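Local coordinates for putative uncharacterized protein (Lodderomyces elongisporus, PDB 4IVF) that binds two glutathione molecules per subunit and, as a member of the GST superfamily with a Ure2p-like N-terminal domain, probably acts as a glutathione S-transferase, at residues F[35-40]-F[46-51]; F[80-85]-F[174-179]. All coordinates share one frame; numbering follows the deposited sequence.

Contact 1: residues F[35-40]-F[46-51]; sequences QKFDLS and EDWFVK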
ATOM      1  N   GLN F  35      14.760  18.372   1.713  1.00 16.74           N
ATOM      2  CA  GLN F  35      14.482  19.106   2.934  1.00 22.74           C
ATOM      3  C   GLN F  35      14.158  18.098   4.020  1.00 16.39           C
ATOM      4  O   GLN F  35      13.167  17.382   3.926  1.00 15.40           O
ATOM      5  CB  GLN F  35      13.321  20.102   2.758  1.00 21.38           C
ATOM      6  CG  GLN F  35      12.919  20.776   4.063  1.00 20.06           C
ATOM      7  CD  GLN F  35      11.892  21.900   3.883  1.00 21.08           C
ATOM      8  OE1 GLN F  35      11.851  22.576   2.849  1.00 19.39           O
ATOM      9  NE2 GLN F  35      11.055  22.090   4.895  1.00 18.84           N
ATOM     10  N   LYS F  36      14.988  18.044   5.051  1.00 18.66           N
ATOM     11  CA  LYS F  36      14.832  17.025   6.078  1.00 25.24           C
ATOM     12  C   LYS F  36      13.896  17.413   7.220  1.00 25.07           C
ATOM     13  O   LYS F  36      13.699  18.589   7.513  1.00 27.65           O
ATOM     14  CB  LYS F  36      16.194  16.552   6.604  1.00 31.38           C
ATOM     15  CG  LYS F  36      17.158  17.649   6.996  1.00 34.05           C
ATOM     16  CD  LYS F  36      18.585  17.117   6.991  1.00 39.36           C
ATOM     17  CE  LYS F  36      19.558  18.100   7.615  1.00 41.74           C
ATOM     18  NZ  LYS F  36      19.340  18.204   9.079  1.00 43.78           N
ATOM     19  N   PHE F  37      13.302  16.406   7.845  1.00 15.67           N
ATOM     20  CA  PHE F  37      12.446  16.625   9.004  1.00 17.36           C
ATOM     21  C   PHE F  37      13.026  15.910  10.211  1.00 19.98           C
ATOM     22  O   PHE F  37      13.515  14.771  10.095  1.00 19.28           O
ATOM     23  CB  PHE F  37      11.029  16.095   8.750  1.00 17.13           C
ATOM     24  CG  PHE F  37      10.244  16.903   7.758  1.00 21.28           C
ATOM     25  CD1 PHE F  37      10.581  16.895   6.413  1.00 18.93           C
ATOM     26  CD2 PHE F  37       9.164  17.673   8.173  1.00 23.01           C
ATOM     27  CE1 PHE F  37       9.861  17.645   5.500  1.00 14.68           C
ATOM     28  CE2 PHE F  37       8.442  18.422   7.269  1.00 17.46           C
ATOM     29  CZ  PHE F  37       8.790  18.408   5.928  1.00 15.69           C
ATOM     30  N   ASP F  38      12.962  16.584  11.358  1.00 18.20           N
ATOM     31  CA  ASP F  38      13.252  15.992  12.654  1.00 18.85           C
ATOM     32  C   ASP F  38      11.979  15.417  13.275  1.00 25.13           C
ATOM     33  O   ASP F  38      11.160  16.151  13.846  1.00 17.54           O
ATOM     34  CB  ASP F  38      13.840  17.043  13.590  1.00 24.98           C
ATOM     35  CG  ASP F  38      14.384  16.447  14.885  1.00 28.20           C
ATOM     36  OD1 ASP F  38      13.934  15.353  15.295  1.00 28.58           O
ATOM     37  OD2 ASP F  38      15.272  17.081  15.495  1.00 28.82           O
ATOM     38  N   LEU F  39      11.836  14.099  13.188  1.00 16.19           N
ATOM     39  CA  LEU F  39      10.626  13.425  13.661  1.00 17.44           C
ATOM     40  C   LEU F  39      10.487  13.473  15.192  1.00 17.42           C
ATOM     41  O   LEU F  39       9.372  13.449  15.715  1.00 19.99           O
ATOM     42  CB  LEU F  39      10.560  11.971  13.139  1.00 17.33           C
ATOM     43  CG  LEU F  39       9.910  11.698  11.767  1.00 23.49           C
ATOM     44  CD1 LEU F  39      10.157  12.823  10.783  1.00 30.30           C
ATOM     45  CD2 LEU F  39      10.396  10.383  11.179  1.00 18.07           C
ATOM     46  N   SER F  40      11.606  13.570  15.906  1.00 17.69           N
ATOM     47  CA  SER F  40      11.549  13.656  17.363  1.00 19.96           C
ATOM     48  C   SER F  40      10.953  14.989  17.812  1.00 25.51           C
ATOM     49  O   SER F  40      10.643  15.179  18.985  1.00 30.27           O
ATOM     50  CB  SER F  40      12.931  13.434  17.989  1.00 23.23           C
ATOM     51  OG  SER F  40      13.841  14.454  17.626  1.00 27.55           O
ATOM     52  N   GLU F  46       3.466  19.877  11.412  1.00 20.28           N
ATOM     53  CA  GLU F  46       3.337  21.333  11.319  1.00 22.69           C
ATOM     54  C   GLU F  46       2.304  21.718  10.267  1.00 22.25           C
ATOM     55  O   GLU F  46       2.163  21.028   9.250  1.00 20.65           O
ATOM     56  CB  GLU F  46       4.690  21.976  11.026  1.00 29.65           C
ATOM     57  CG  GLU F  46       5.621  21.961  12.234  1.00 42.07           C
ATOM     58  CD  GLU F  46       7.030  22.420  11.904  1.00 54.00           C
ATOM     59  OE1 GLU F  46       7.316  22.674  10.711  1.00 60.70           O
ATOM     60  OE2 GLU F  46       7.855  22.519  12.840  1.00 54.14           O
ATOM     61  N   ASP F  47       1.579  22.812  10.520  1.00 20.28           N
ATOM     62  CA  ASP F  47       0.442  23.218   9.679  1.00 24.90           C
ATOM     63  C   ASP F  47       0.791  23.315   8.196  1.00 24.73           C
ATOM     64  O   ASP F  47       0.056  22.815   7.340  1.00 23.89           O
ATOM     65  CB  ASP F  47      -0.163  24.554  10.153  1.00 25.48           C
ATOM     66  CG  ASP F  47      -0.852  24.446  11.510  1.00 36.05           C
ATOM     67  OD1 ASP F  47      -1.420  23.373  11.827  1.00 40.88           O
ATOM     68  OD2 ASP F  47      -0.836  25.445  12.264  1.00 40.50           O
ATOM     69  N   TRP F  48       1.920  23.945   7.899  1.00 20.56           N
ATOM     70  CA  TRP F  48       2.323  24.166   6.517  1.00 20.42           C
ATOM     71  C   TRP F  48       2.499  22.862   5.727  1.00 18.79           C
ATOM     72  O   TRP F  48       2.234  22.823   4.525  1.00 22.14           O
ATOM     73  CB  TRP F  48       3.615  24.977   6.467  1.00 21.29           C
ATOM     74  CG  TRP F  48       4.829  24.194   6.839  1.00 20.44           C
ATOM     75  CD1 TRP F  48       5.376  24.079   8.075  1.00 20.68           C
ATOM     76  CD2 TRP F  48       5.641  23.404   5.964  1.00 19.39           C
ATOM     77  NE1 TRP F  48       6.486  23.277   8.033  1.00 22.97           N
ATOM     78  CE2 TRP F  48       6.665  22.840   6.745  1.00 25.38           C
ATOM     79  CE3 TRP F  48       5.596  23.108   4.591  1.00 19.38           C
ATOM     80  CZ2 TRP F  48       7.645  22.008   6.202  1.00 18.18           C
ATOM     81  CZ3 TRP F  48       6.570  22.285   4.056  1.00 17.98           C
ATOM     82  CH2 TRP F  48       7.581  21.746   4.859  1.00 21.29           C
ATOM     83  N   PHE F  49       2.945  21.801   6.395  1.00 17.78           N
ATOM     84  CA  PHE F  49       3.232  20.537   5.699  1.00 16.41           C
ATOM     85  C   PHE F  49       1.991  19.664   5.528  1.00 15.69           C
ATOM     86  O   PHE F  49       1.835  18.957   4.524  1.00 14.97           O
ATOM     87  CB  PHE F  49       4.335  19.752   6.409  1.00 15.81           C
ATOM     88  CG  PHE F  49       4.733  18.492   5.685  1.00 16.73           C
ATOM     89  CD1 PHE F  49       5.410  18.560   4.469  1.00 14.51           C
ATOM     90  CD2 PHE F  49       4.419  17.246   6.212  1.00 13.76           C
ATOM     91  CE1 PHE F  49       5.769  17.402   3.783  1.00 18.56           C
ATOM     92  CE2 PHE F  49       4.780  16.072   5.533  1.00 16.12           C
ATOM     93  CZ  PHE F  49       5.452  16.153   4.313  1.00 13.82           C
ATOM     94  N   VAL F  50       1.116  19.726   6.524  1.00 16.05           N
ATOM     95  CA  VAL F  50      -0.153  19.032   6.498  1.00 17.05           C
ATOM     96  C   VAL F  50      -1.054  19.571   5.380  1.00 22.14           C
ATOM     97  O   VAL F  50      -1.877  18.835   4.838  1.00 23.25           O
ATOM     98  CB  VAL F  50      -0.815  19.085   7.894  1.00 20.70           C
ATOM     99  CG1 VAL F  50      -2.277  18.638   7.858  1.00 17.92           C
ATOM    100  CG2 VAL F  50      -0.018  18.231   8.861  1.00 18.25           C
ATOM    101  N   LYS F  51      -0.882  20.845   5.014  1.00 25.76           N
ATOM    102  CA  LYS F  51      -1.587  21.395   3.853  1.00 22.84           C
ATOM    103  C   LYS F  51      -1.136  20.715   2.565  1.00 23.72           C
ATOM    104  O   LYS F  51      -1.940  20.506   1.656  1.00 19.96           O
ATOM    105  CB  LYS F  51      -1.372  22.902   3.717  1.00 24.36           C
ATOM    106  CG  LYS F  51      -2.005  23.734   4.812  1.00 28.34           C
ATOM    107  CD  LYS F  51      -1.797  25.210   4.547  1.00 31.76           C
ATOM    108  CE  LYS F  51      -1.864  26.004   5.836  1.00 44.93           C
ATOM    109  NZ  LYS F  51      -1.094  27.274   5.722  1.00 53.00           N
TER
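F37, just after strand 32-36, reaches W48 and F49 on the short helix 47-52. From CB its ring leans away from the carbonyl carbon (chi1 -71°), and only the far end of the ring arrives. CE2 lies 3.8 Å from CZ2 of W48, with CG of F49 slightly farther off. CZ, at the tip, touches both rings: it stands 3.7 Å from CH2 of W48 and over one face of the F49 ring, offset toward its rim. The F37-F49 pair is thus edge-to-face, planes at 53°, whereas F37 and W48 meet rim to rim. This aromatic cluster belongs to the thioredoxin-like N-terminal domain, where it joins the helix to the chain leaving an outer strand; I58, a glutathione-binding residue, also touches F37. The indole has further partners. CB of F49 sits over the centre of one face, and W48 NE1 donates in the ring plane to the anti lone pair of E46 OE1 at 2.9 Å, fixing the ring's rotation. Q35, its chain extended, brings NE2 to 3.5 Å from CH2 of W48, the amide plane inclined 36° to the indole.

Contact 2: residues F[80-85]-F[174-179]; sequences AILQYL and YTVADF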
ATOM      1  N   ALA F  80       2.746   5.448  -4.162  1.00 10.45           N
ATOM      2  CA  ALA F  80       2.283   6.300  -5.250  1.00 10.93           C
ATOM      3  C   ALA F  80       3.464   7.037  -5.878  1.00 11.13           C
ATOM      4  O   ALA F  80       3.535   7.194  -7.096  1.00 11.72           O
ATOM      5  CB  ALA F  80       1.220   7.314  -4.738  1.00 11.64           C
ATOM      6  N   ILE F  81       4.382   7.497  -5.032  1.00 13.40           N
ATOM      7  CA  ILE F  81       5.536   8.259  -5.497  1.00 13.56           C
ATOM      8  C   ILE F  81       6.412   7.396  -6.386  1.00 12.86           C
ATOM      9  O   ILE F  81       6.890   7.850  -7.429  1.00 20.30           O
ATOM     10  CB  ILE F  81       6.388   8.787  -4.323  1.00 10.75           C
ATOM     11  CG1 ILE F  81       5.547   9.673  -3.408  1.00 10.59           C
ATOM     12  CG2 ILE F  81       7.623   9.539  -4.847  1.00 11.22           C
ATOM     13  CD1 ILE F  81       6.321  10.192  -2.199  1.00 12.82           C
ATOM     14  N   LEU F  82       6.623   6.151  -5.972  1.00 11.14           N
ATOM     15  CA  LEU F  82       7.419   5.217  -6.774  1.00 11.59           C
ATOM     16  C   LEU F  82       6.789   4.978  -8.136  1.00 12.24           C
ATOM     17  O   LEU F  82       7.468   5.088  -9.151  1.00 15.72           O
ATOM     18  CB  LEU F  82       7.658   3.894  -6.034  1.00 11.39           C
ATOM     19  CG  LEU F  82       8.669   4.066  -4.893  1.00 13.04           C
ATOM     20  CD1 LEU F  82       8.707   2.881  -3.927  1.00 10.92           C
ATOM     21  CD2 LEU F  82      10.053   4.392  -5.442  1.00 12.11           C
ATOM     22  N   GLN F  83       5.490   4.682  -8.147  1.00 13.71           N
ATOM     23  CA  GLN F  83       4.744   4.421  -9.379  1.00 16.38           C
ATOM     24  C   GLN F  83       4.815   5.639 -10.298  1.00 20.62           C
ATOM     25  O   GLN F  83       5.032   5.511 -11.509  1.00 24.63           O
ATOM     26  CB  GLN F  83       3.286   4.055  -9.047  1.00 12.86           C
ATOM     27  CG  GLN F  83       2.519   3.315 -10.125  1.00 39.06           C
ATOM     28  CD  GLN F  83       3.253   2.089 -10.697  1.00 45.10           C
ATOM     29  OE1 GLN F  83       3.710   1.211  -9.958  1.00 51.45           O
ATOM     30  NE2 GLN F  83       3.352   2.029 -12.024  1.00 32.13           N
ATOM     31  N   TYR F  84       4.653   6.820  -9.707  1.00 23.96           N
ATOM     32  CA  TYR F  84       4.738   8.073 -10.448  1.00 20.66           C
ATOM     33  C   TYR F  84       6.093   8.265 -11.134  1.00 14.27           C
ATOM     34  O   TYR F  84       6.143   8.558 -12.322  1.00 16.51           O
ATOM     35  CB  TYR F  84       4.435   9.292  -9.552  1.00 14.90           C
ATOM     36  CG  TYR F  84       4.778  10.593 -10.258  1.00 14.19           C
ATOM     37  CD1 TYR F  84       3.949  11.111 -11.251  1.00 15.09           C
ATOM     38  CD2 TYR F  84       5.961  11.265  -9.972  1.00 14.21           C
ATOM     39  CE1 TYR F  84       4.291  12.275 -11.930  1.00 16.00           C
ATOM     40  CE2 TYR F  84       6.308  12.420 -10.641  1.00 15.11           C
ATOM     41  CZ  TYR F  84       5.472  12.926 -11.610  1.00 16.00           C
ATOM     42  OH  TYR F  84       5.836  14.085 -12.260  1.00 17.84           O
ATOM     43  N   LEU F  85       7.178   8.123 -10.377  1.00 13.79           N
ATOM     44  CA  LEU F  85       8.533   8.274 -10.916  1.00 15.84           C
ATOM     45  C   LEU F  85       8.850   7.264 -12.027  1.00 16.97           C
ATOM     46  O   LEU F  85       9.520   7.585 -13.018  1.00 15.99           O
ATOM     47  CB  LEU F  85       9.573   8.154  -9.795  1.00 13.77           C
ATOM     48  CG  LEU F  85       9.542   9.262  -8.733  1.00 23.86           C
ATOM     49  CD1 LEU F  85      10.412   8.890  -7.519  1.00 22.79           C
ATOM     50  CD2 LEU F  85       9.959  10.616  -9.317  1.00 14.10           C
ATOM     51  N   TYR F 174      15.315  -5.071 -11.867  1.00 22.23           N
ATOM     52  CA  TYR F 174      14.833  -4.445 -10.640  1.00 24.71           C
ATOM     53  C   TYR F 174      13.677  -3.528 -10.992  1.00 13.99           C
ATOM     54  O   TYR F 174      13.698  -2.848 -12.015  1.00 17.77           O
ATOM     55  CB  TYR F 174      15.935  -3.636  -9.953  1.00 24.67           C
ATOM     56  CG  TYR F 174      17.054  -4.474  -9.385  1.00 19.80           C
ATOM     57  CD1 TYR F 174      16.808  -5.410  -8.386  1.00 14.44           C
ATOM     58  CD2 TYR F 174      18.366  -4.318  -9.834  1.00 16.13           C
ATOM     59  CE1 TYR F 174      17.834  -6.177  -7.854  1.00 14.97           C
ATOM     60  CE2 TYR F 174      19.398  -5.085  -9.311  1.00 16.68           C
ATOM     61  CZ  TYR F 174      19.122  -6.008  -8.319  1.00 23.67           C
ATOM     62  OH  TYR F 174      20.133  -6.764  -7.780  1.00 22.00           O
ATOM     63  N   THR F 175      12.646  -3.545 -10.167  1.00 13.15           N
ATOM     64  CA  THR F 175      11.524  -2.642 -10.328  1.00 16.28           C
ATOM     65  C   THR F 175      11.313  -1.866  -9.026  1.00 19.30           C
ATOM     66  O   THR F 175      12.087  -2.020  -8.069  1.00 13.42           O
ATOM     67  CB  THR F 175      10.242  -3.418 -10.653  1.00 18.00           C
ATOM     68  OG1 THR F 175       9.999  -4.384  -9.617  1.00 13.93           O
ATOM     69  CG2 THR F 175      10.367  -4.120 -12.014  1.00 15.01           C
ATOM     70  N   VAL F 176      10.256  -1.055  -8.978  1.00 15.64           N
ATOM     71  CA  VAL F 176       9.959  -0.284  -7.774  1.00 13.49           C
ATOM     72  C   VAL F 176       9.648  -1.230  -6.613  1.00 16.15           C
ATOM     73  O   VAL F 176       9.816  -0.875  -5.453  1.00 13.67           O
ATOM     74  CB  VAL F 176       8.779   0.717  -7.977  1.00 15.87           C
ATOM     75  CG1 VAL F 176       9.182   1.867  -8.894  1.00 12.78           C
ATOM     76  CG2 VAL F 176       7.550   0.009  -8.526  1.00 17.85           C
ATOM     77  N   ALA F 177       9.197  -2.440  -6.926  1.00 14.73           N
ATOM     78  CA  ALA F 177       8.884  -3.387  -5.869  1.00 18.21           C
ATOM     79  C   ALA F 177      10.154  -3.765  -5.103  1.00 15.56           C
ATOM     80  O   ALA F 177      10.156  -3.806  -3.878  1.00 16.69           O
ATOM     81  CB  ALA F 177       8.181  -4.618  -6.428  1.00 13.80           C
ATOM     82  N   ASP F 178      11.242  -4.013  -5.823  1.00 15.93           N
ATOM     83  CA  ASP F 178      12.522  -4.299  -5.174  1.00 16.44           C
ATOM     84  C   ASP F 178      13.014  -3.095  -4.367  1.00 15.63           C
ATOM     85  O   ASP F 178      13.476  -3.230  -3.238  1.00 16.48           O
ATOM     86  CB  ASP F 178      13.582  -4.684  -6.208  1.00 16.62           C
ATOM     87  CG  ASP F 178      13.158  -5.852  -7.074  1.00 15.52           C
ATOM     88  OD1 ASP F 178      12.466  -5.629  -8.088  1.00 14.71           O
ATOM     89  OD2 ASP F 178      13.514  -6.997  -6.739  1.00 24.84           O
ATOM     90  N   PHE F 179      12.931  -1.910  -4.953  1.00 13.21           N
ATOM     91  CA  PHE F 179      13.446  -0.739  -4.264  1.00 13.22           C
ATOM     92  C   PHE F 179      12.633  -0.409  -3.024  1.00 10.88           C
ATOM     93  O   PHE F 179      13.186   0.014  -2.020  1.00 14.32           O
ATOM     94  CB  PHE F 179      13.597   0.431  -5.227  1.00 16.35           C
ATOM     95  CG  PHE F 179      14.626   0.181  -6.292  1.00 17.85           C
ATOM     96  CD1 PHE F 179      15.960   0.028  -5.950  1.00 13.53           C
ATOM     97  CD2 PHE F 179      14.260   0.057  -7.622  1.00 17.52           C
ATOM     98  CE1 PHE F 179      16.923  -0.220  -6.913  1.00 16.58           C
ATOM     99  CE2 PHE F 179      15.206  -0.195  -8.592  1.00 17.05           C
ATOM    100  CZ  PHE F 179      16.551  -0.338  -8.237  1.00 16.47           C
TER
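L82 and V176 face each other: both side chains leave their backbones heading for the other helix, and their CA atoms are just 6.1 Å apart. So close an approach leaves room for little but the bases of the two side chains: CB of L82 meets CG1 of V176 at 3.8 Å and CB of V176 at 3.9 Å. The valine is turned with CG1 anti to its own carbonyl carbon (chi1 -70°), which lays that methyl against the leucine's backbone as well, 3.7 Å from L82 O. Its other methyl, CG2, is directed to Q83, which starts out along the interface before its bent chain carries OE1 to 4.3 Å from V176 CG2, a loose contact. No hydrogen bond crosses; the contact is buried and carried mainly by apolar groups.

V176 is the first residue of its helix. T175, the N-cap, and D178 in the first turn form a capping box, as found at this helix in many GSTs. T175 N donates almost straight, at 172°, to D178 OD1 at 2.9 Å, 30° out of the carboxylate plane, while A177 N gives a weak bond to T175 OG1. The second carboxylate oxygen, D178 OD2, accepts from W204 NE1 and L169 N, so the aspartate ties the helix start to two other parts of the domain.

The contact joins helix 78-89 of the thioredoxin-like domain to helix 176-185 of the all-helical domain. Helix 16-27 closes one flank, F24 touching both L82 and V176; helix 102-131 supplies T107 against V176 and Y104 and L108 against Q83, and L108 of the second subunit also packs on Q83.

Overall arrangement
Contact 1 lies within the N-terminal domain, whereas contact 2 joins that domain to the C-terminal one. Their centres are 24 Å apart, their nearest atoms about 9 Å, and they do not touch. The touching residues of both lie near the glutathione site rather than in it: the side chain of F49 in contact 1 is about 7 Å from a bound glutathione, that of L82 in contact 2 about 8 Å. L39 of segment 35-40 is the exception and lines the pocket itself, while T78, a glutathione-binding residue, belongs to the same helix as L82, their side chains about 5 Å apart. Segments of both contacts also reach the second subunit, 46-51 through R160 of that chain and 80-85 through its Y105, L108 and I112.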